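Atp-dependent DNA ligase (Psychromonas sp., PDB 4D05) probably seals nicks in DNA in an ATP-dependent reaction that passes through an enzyme-adenylate intermediate, using a small two-domain architecture. Local coordinates at residues 104-107 against 108-111; 111-114 against 115-119; 216-219 against 220-224. All coordinates share one frame; numbering follows the deposited sequence.

Interaction 1 of 3, residues 104-107 against 108-111; sequences TVSF and EQRI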
loop_
_atom_site.group_PDB
_atom_site.type_symbol
_atom_site.label_atom_id
_atom_site.label_comp_id
_atom_site.label_asym_id
_atom_site.label_seq_id
_atom_site.Cartn_x
_atom_site.Cartn_y
_atom_site.Cartn_z
ATOM N N THR A 104 11.122 -9.111 -20.136
ATOM C CA THR A 104 10.030 -9.496 -21.032
ATOM C C THR A 104 9.503 -10.900 -20.762
ATOM O O THR A 104 8.756 -11.450 -21.577
ATOM C CB THR A 104 10.437 -9.414 -22.502
ATOM O OG1 THR A 104 11.617 -10.187 -22.713
ATOM C CG2 THR A 104 10.690 -7.920 -22.895
ATOM N N VAL A 105 9.849 -11.465 -19.621
ATOM C CA VAL A 105 9.323 -12.781 -19.257
ATOM C C VAL A 105 8.335 -12.669 -18.084
ATOM O O VAL A 105 8.098 -11.570 -17.539
ATOM C CB VAL A 105 10.446 -13.802 -18.929
ATOM C CG1 VAL A 105 11.304 -14.129 -20.200
ATOM C CG2 VAL A 105 11.329 -13.331 -17.804
ATOM N N SER A 106 7.743 -13.800 -17.721
ATOM C CA SER A 106 6.710 -13.831 -16.682
ATOM C C SER A 106 7.283 -13.524 -15.310
ATOM O O SER A 106 8.463 -13.693 -15.068
ATOM C CB SER A 106 6.132 -15.259 -16.602
ATOM O OG SER A 106 7.159 -16.150 -16.124
ATOM N N PHE A 107 6.424 -13.112 -14.379
ATOM C CA PHE A 107 6.905 -12.717 -13.057
ATOM C C PHE A 107 7.622 -13.870 -12.342
ATOM O O PHE A 107 8.568 -13.652 -11.633
ATOM C CB PHE A 107 5.749 -12.183 -12.200
ATOM C CG PHE A 107 6.212 -11.639 -10.869
ATOM C CD1 PHE A 107 7.163 -10.631 -10.812
ATOM C CD2 PHE A 107 5.721 -12.136 -9.679
ATOM C CE1 PHE A 107 7.612 -10.140 -9.593
ATOM C CE2 PHE A 107 6.163 -11.630 -8.487
ATOM C CZ PHE A 107 7.114 -10.623 -8.448
ATOM N N GLU A 108 7.163 -15.104 -12.522
ATOM C CA GLU A 108 7.834 -16.244 -11.923
ATOM C C GLU A 108 9.324 -16.308 -12.296
ATOM O O GLU A 108 10.176 -16.533 -11.445
ATOM C CB GLU A 108 7.119 -17.532 -12.308
ATOM C CG GLU A 108 7.682 -18.711 -11.601
ATOM C CD GLU A 108 6.774 -19.895 -11.753
ATOM O OE1 GLU A 108 5.789 -19.984 -10.967
ATOM O OE2 GLU A 108 6.997 -20.680 -12.705
ATOM N N GLN A 109 9.642 -16.123 -13.580
ATOM C CA GLN A 109 11.056 -16.088 -13.985
ATOM C C GLN A 109 11.762 -14.844 -13.503
ATOM O O GLN A 109 12.964 -14.864 -13.272
ATOM C CB GLN A 109 11.189 -16.221 -15.500
ATOM C CG GLN A 109 10.997 -17.653 -15.992
ATOM C CD GLN A 109 11.316 -17.837 -17.477
ATOM O OE1 GLN A 109 11.964 -17.010 -18.097
ATOM N NE2 GLN A 109 10.891 -18.960 -18.029
ATOM N N ARG A 110 11.036 -13.741 -13.366
ATOM C CA ARG A 110 11.655 -12.547 -12.836
ATOM C C ARG A 110 12.070 -12.770 -11.382
ATOM O O ARG A 110 13.118 -12.339 -10.986
ATOM C CB ARG A 110 10.740 -11.329 -12.987
ATOM C CG ARG A 110 10.433 -11.082 -14.450
ATOM C CD ARG A 110 9.774 -9.850 -14.917
ATOM N NE ARG A 110 8.683 -9.308 -14.154
ATOM C CZ ARG A 110 7.390 -9.324 -14.469
ATOM N NH1 ARG A 110 6.898 -10.041 -15.471
ATOM N NH2 ARG A 110 6.550 -8.673 -13.689
ATOM N N ILE A 111 11.245 -13.444 -10.586
ATOM C CA ILE A 111 11.636 -13.760 -9.215
ATOM C C ILE A 111 12.912 -14.590 -9.192
ATOM O O ILE A 111 13.830 -14.353 -8.420
ATOM C CB ILE A 111 10.532 -14.544 -8.500
ATOM C CG1 ILE A 111 9.287 -13.664 -8.282
ATOM C CG2 ILE A 111 11.033 -15.075 -7.184
ATOM C CD1 ILE A 111 8.096 -14.460 -7.771
#

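Interaction 2 of 3, residues 111-114 against 115-119; sequences INKM and QTLVT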
loop_
_atom_site.group_PDB
_atom_site.type_symbol
_atom_site.label_atom_id
_atom_site.label_comp_id
_atom_site.label_asym_id
_atom_site.label_seq_id
_atom_site.Cartn_x
_atom_site.Cartn_y
_atom_site.Cartn_z
ATOM N N ILE A 111 11.245 -13.444 -10.586
ATOM C CA ILE A 111 11.636 -13.760 -9.215
ATOM C C ILE A 111 12.912 -14.590 -9.192
ATOM O O ILE A 111 13.830 -14.353 -8.420
ATOM C CB ILE A 111 10.532 -14.544 -8.500
ATOM C CG1 ILE A 111 9.287 -13.664 -8.282
ATOM C CG2 ILE A 111 11.033 -15.075 -7.184
ATOM C CD1 ILE A 111 8.096 -14.460 -7.771
ATOM N N ASN A 112 12.986 -15.588 -10.065
ATOM C CA ASN A 112 14.178 -16.420 -10.079
ATOM C C ASN A 112 15.427 -15.601 -10.404
ATOM O O ASN A 112 16.478 -15.769 -9.780
ATOM C CB ASN A 112 13.992 -17.569 -11.057
ATOM C CG ASN A 112 14.996 -18.638 -10.858
ATOM O OD1 ASN A 112 16.086 -18.556 -11.428
ATOM N ND2 ASN A 112 14.663 -19.665 -10.001
ATOM N N LYS A 113 15.299 -14.697 -11.364
ATOM C CA LYS A 113 16.425 -13.832 -11.698
ATOM C C LYS A 113 16.790 -12.915 -10.525
ATOM O O LYS A 113 17.965 -12.739 -10.228
ATOM C CB LYS A 113 16.167 -13.029 -12.961
ATOM C CG LYS A 113 17.375 -12.234 -13.397
ATOM C CD LYS A 113 17.196 -11.631 -14.751
ATOM C CE LYS A 113 18.420 -10.887 -15.167
ATOM N NZ LYS A 113 18.329 -10.410 -16.576
HETATM N N MSE A 114 15.789 -12.311 -9.890
HETATM C CA MSE A 114 16.063 -11.424 -8.775
HETATM C C MSE A 114 16.814 -12.135 -7.648
HETATM O O MSE A 114 17.725 -11.556 -7.048
HETATM C CB MSE A 114 14.749 -10.832 -8.223
HETATM C CG MSE A 114 14.159 -9.810 -9.129
HETATM SE SE MSE A 114 12.686 -8.797 -8.253
HETATM C CE MSE A 114 11.368 -10.179 -8.344
ATOM N N GLN A 115 16.439 -13.385 -7.357
ATOM C CA GLN A 115 17.110 -14.160 -6.296
ATOM C C GLN A 115 18.595 -14.261 -6.620
ATOM O O GLN A 115 19.424 -14.058 -5.756
ATOM C CB GLN A 115 16.534 -15.574 -6.140
ATOM C CG GLN A 115 15.086 -15.604 -5.652
ATOM C CD GLN A 115 14.436 -17.012 -5.617
ATOM O OE1 GLN A 115 14.314 -17.690 -6.645
ATOM N NE2 GLN A 115 13.934 -17.403 -4.437
ATOM N N THR A 116 18.909 -14.582 -7.867
ATOM C CA THR A 116 20.300 -14.660 -8.318
ATOM C C THR A 116 21.018 -13.323 -8.252
ATOM O O THR A 116 22.136 -13.247 -7.771
ATOM C CB THR A 116 20.389 -15.247 -9.737
ATOM O OG1 THR A 116 19.915 -16.596 -9.717
ATOM C CG2 THR A 116 21.820 -15.284 -10.194
ATOM N N LEU A 117 20.383 -12.265 -8.746
ATOM C CA LEU A 117 20.975 -10.936 -8.697
ATOM C C LEU A 117 21.336 -10.543 -7.253
ATOM O O LEU A 117 22.440 -10.064 -6.979
ATOM C CB LEU A 117 20.025 -9.897 -9.295
ATOM C CG LEU A 117 19.739 -9.984 -10.797
ATOM C CD1 LEU A 117 18.709 -8.919 -11.140
ATOM C CD2 LEU A 117 21.002 -9.815 -11.623
ATOM N N VAL A 118 20.399 -10.740 -6.323
ATOM C CA VAL A 118 20.657 -10.399 -4.935
ATOM C C VAL A 118 21.795 -11.232 -4.328
ATOM O O VAL A 118 22.688 -10.685 -3.649
ATOM C CB VAL A 118 19.346 -10.478 -4.097
ATOM C CG1 VAL A 118 19.651 -10.400 -2.608
ATOM C CG2 VAL A 118 18.373 -9.384 -4.535
ATOM N N THR A 119 21.778 -12.540 -4.576
ATOM C CA THR A 119 22.815 -13.440 -4.026
ATOM C C THR A 119 24.204 -13.105 -4.580
ATOM O O THR A 119 25.207 -13.017 -3.819
ATOM C CB THR A 119 22.433 -14.926 -4.261
ATOM O OG1 THR A 119 21.176 -15.202 -3.621
ATOM C CG2 THR A 119 23.486 -15.836 -3.641
HETATM O O HOH W 1 12.219 -19.371 -8.443
HETATM O O HOH W 2 17.634 -18.150 -8.722
#

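Interaction 3 of 3, residues 216-219 against 220-224; sequences SGFS and DEERS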
loop_
_atom_site.group_PDB
_atom_site.type_symbol
_atom_site.label_atom_id
_atom_site.label_comp_id
_atom_site.label_asym_id
_atom_site.label_seq_id
_atom_site.Cartn_x
_atom_site.Cartn_y
_atom_site.Cartn_z
ATOM N N SER A 216 -21.913 2.549 12.509
ATOM C CA SER A 216 -20.913 1.981 13.419
ATOM C C SER A 216 -19.638 2.821 13.440
ATOM O O SER A 216 -19.403 3.629 12.553
ATOM C CB SER A 216 -20.578 0.539 13.001
ATOM O OG SER A 216 -21.750 -0.254 13.207
ATOM N N GLY A 217 -18.815 2.610 14.455
ATOM C CA GLY A 217 -17.556 3.321 14.597
ATOM C C GLY A 217 -17.663 4.549 15.500
ATOM O O GLY A 217 -16.700 5.299 15.621
ATOM N N PHE A 218 -18.815 4.758 16.144
ATOM C CA PHE A 218 -19.004 5.905 17.015
ATOM C C PHE A 218 -18.770 5.521 18.472
ATOM O O PHE A 218 -19.263 4.485 18.940
ATOM C CB PHE A 218 -20.436 6.445 16.906
ATOM C CG PHE A 218 -20.791 6.904 15.528
ATOM C CD1 PHE A 218 -20.294 8.111 15.033
ATOM C CD2 PHE A 218 -21.616 6.152 14.728
ATOM C CE1 PHE A 218 -20.640 8.535 13.748
ATOM C CE2 PHE A 218 -21.943 6.573 13.469
ATOM C CZ PHE A 218 -21.463 7.756 12.977
ATOM N N SER A 219 -18.080 6.385 19.201
ATOM C CA SER A 219 -17.946 6.215 20.634
ATOM C C SER A 219 -19.254 6.643 21.286
ATOM O O SER A 219 -20.064 7.299 20.651
ATOM C CB SER A 219 -16.837 7.104 21.156
ATOM O OG SER A 219 -17.208 8.451 20.969
ATOM N N ASP A 220 -19.449 6.356 22.558
ATOM C CA ASP A 220 -20.698 6.804 23.160
ATOM C C ASP A 220 -20.753 8.327 23.223
ATOM O O ASP A 220 -21.827 8.919 23.079
ATOM C CB ASP A 220 -20.943 6.142 24.512
ATOM C CG ASP A 220 -21.422 4.684 24.374
ATOM O OD1 ASP A 220 -22.007 4.272 23.308
ATOM O OD2 ASP A 220 -21.241 3.969 25.370
ATOM N N GLU A 221 -19.611 8.976 23.356
ATOM C CA GLU A 221 -19.608 10.456 23.349
ATOM C C GLU A 221 -20.077 11.022 21.995
ATOM O O GLU A 221 -20.764 12.054 21.932
ATOM C CB GLU A 221 -18.216 10.987 23.679
ATOM C CG GLU A 221 -17.778 10.728 25.133
ATOM C CD GLU A 221 -17.473 9.248 25.464
ATOM O OE1 GLU A 221 -17.181 8.419 24.543
ATOM O OE2 GLU A 221 -17.513 8.933 26.685
ATOM N N GLU A 222 -19.672 10.355 20.917
ATOM C CA GLU A 222 -20.086 10.747 19.579
ATOM C C GLU A 222 -21.572 10.460 19.321
ATOM O O GLU A 222 -22.187 11.101 18.490
ATOM C CB GLU A 222 -19.205 10.072 18.515
ATOM C CG GLU A 222 -17.773 10.625 18.567
ATOM C CD GLU A 222 -16.758 9.797 17.832
ATOM O OE1 GLU A 222 -16.978 8.579 17.590
ATOM O OE2 GLU A 222 -15.704 10.386 17.490
ATOM N N ARG A 223 -22.165 9.520 20.038
ATOM C CA ARG A 223 -23.592 9.317 19.862
ATOM C C ARG A 223 -24.390 10.394 20.577
ATOM O O ARG A 223 -25.552 10.637 20.233
ATOM C CB ARG A 223 -23.985 7.962 20.323
ATOM C CG ARG A 223 -23.441 6.933 19.350
ATOM C CD ARG A 223 -24.214 5.750 19.347
ATOM N NE ARG A 223 -23.575 4.671 18.626
ATOM C CZ ARG A 223 -23.898 4.276 17.412
ATOM N NH1 ARG A 223 -24.871 4.875 16.732
ATOM N NH2 ARG A 223 -23.250 3.261 16.883
ATOM N N SER A 224 -23.773 11.015 21.579
ATOM C CA SER A 224 -24.393 12.156 22.269
ATOM C C SER A 224 -24.075 13.494 21.584
ATOM O O SER A 224 -24.917 14.393 21.568
ATOM C CB SER A 224 -23.934 12.239 23.725
ATOM O OG SER A 224 -23.913 10.955 24.351
HETATM O O HOH W 3 -14.757 6.990 17.815
HETATM O O HOH W 4 -21.507 3.725 20.383
HETATM O O HOH W 5 -20.587 2.519 17.425
#

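Interaction 1 of 3, residues 104-107 against 108-111
Arg110 NH1 donates to the carbonyl of Val105, with 2.8 Å between NH1 and Val105 O; the acceptor lies almost in the guanidinium plane and the donor in the carbonyl plane, with an N-H...O angle of 158°. The chain gets there by turning back toward the start of its helix: CG stands anti to the carbonyl carbon (chi1 -60°) and a bend at chi3 (-41°) swings the guanidinium beside the loop. One face of that group lies over Phe107 CA. NH1 also bonds Ala162 O, and NE forms a salt bridge with Asp99, so one arginine ties loop, helix and strand 94-99 together. A leucine in its place would probably leave Val105 O and the Asp99 carboxylate without their mate and let the loop before the helix shift. Two backbone bonds open the helix, Arg110 N to Ser106 O at 3.1 Å and Ile111 N to Phe107 O at 2.9 Å. On the buried flank Ile111 CG1 sits over one face of the Phe107 ring, 3.9 Å from its centroid, a CH-pi contact, while Ile111 CD1 touches Phe107 CE2 at 3.5 Å. The same ring stacks with His158. Ser106 is the N-cap residue, and the whole is a helix N-terminus pinned by an arginine from its first turn, in the adenylation domain of the ligase.

Interaction 2 of 3, residues 111-114 against 115-119
Leu117 N donates to Lys113 O at 2.9 Å and Val118 N to Met114 O at the same length, both nearly straight; Gln115 N to Ile111 O, at 3.0 Å, completes the run of sound i to i+4 bonds across the two segments. The bond from Thr116 N to Asn112 O is weak, and here water joins in: one molecule donates to Asn112 O and is also bonded to Thr116 OG1, bridging the two residues on the exposed side. A second water links the amides of Asn112 and Gln115, accepting from Asn112 ND2 at 2.9 Å and donating to Gln115 OE1 at 3.2 Å. The two amides do not bond each other directly: ND2 of Asn112 stays 3.9 Å from OE1 of Gln115, their planes 74° apart, and the water spans the gap. Further along, Gln115 O takes two donors from one residue, Thr119 N and Thr119 OG1, which reach it from opposite faces of its plane; with chi1 at -59° the threonine hydroxyl falls back over the preceding turn. Packing between the side chains is light. Lys113 CG and Leu117 CG approach to 4.2 Å as the two chains slant past each other, and Val118 CG2 rests against Met114 O. The apolar side instead turns to the sheet: Met114, a selenomethionine, bears on Ile97 of strand 94-99 and Met128 of strand 126-128, and Val118 touches the same two residues. This is an amphipathic helix in a beta-alpha-beta crossover, its wet face bridged by water and its buried face lying on the two parallel strands it connects.

Interaction 3 of 3, residues 216-219 against 220-224
Ser219 and Glu222 exchange bonds as a capping box. Ser219 N donates to Glu222 OE1 at 2.9 Å, meeting the carboxylate on its anti side and 30° out of its plane, while Glu222 N donates to Ser219 OG at 3.1 Å. Glu222 OE1 also lies 2.7 Å from a water that donates to it. The serine hydroxyl is placed for this by chi1 of 65°, which sets OG between the backbone N and the carbonyl carbon. Ser219 O is taken by Arg223 N at 3.1 Å. Two waters satisfy Phe218 O, each donating to it at 2.8 Å: one also donates to Asp220 OD1 and accepts from Arg223 NE, the other accepts from Arg223 NH2. The arginine's remaining donors go to backbone carbonyls, NH1 to Leu199 O and Gly200 O and NH2 additionally to Gly215 O, which should hold its guanidinium firmly. Phe218 CD2 lies over one face of that group, with the ring plane turned 68° from it, and Tyr195 adds a cation-pi contact. The short helix 220-224 is thereby fastened beside strand 199-206 of the antiparallel sheet in the OB-like domain, with Phe218 packing on Leu199 and Ile202 of that strand and stacking with Phe251 of strand 250-256.

Overall arrangement
Interactions 1 and 2 follow one another along helix 107-121 and share Ile111; their centres are 11 Å apart, and they touch where Phe107 CE1 meets Met114 CE at 4.0 Å. Together they cover the start and middle of a helix linking strands 94-99 and 126-128 in the domain that holds the bound AMP; Phe107 comes within about 7 Å of the nucleotide. Interaction 3 comes later in the chain, in the OB-like domain, its centre about 50 Å from that of interaction 1 and 51 Å from that of interaction 2. It lies across the chain's centre from both, with about 36 Å between the nearest atoms of interactions 1 and 3; each is local to its own domain and none bridges the two.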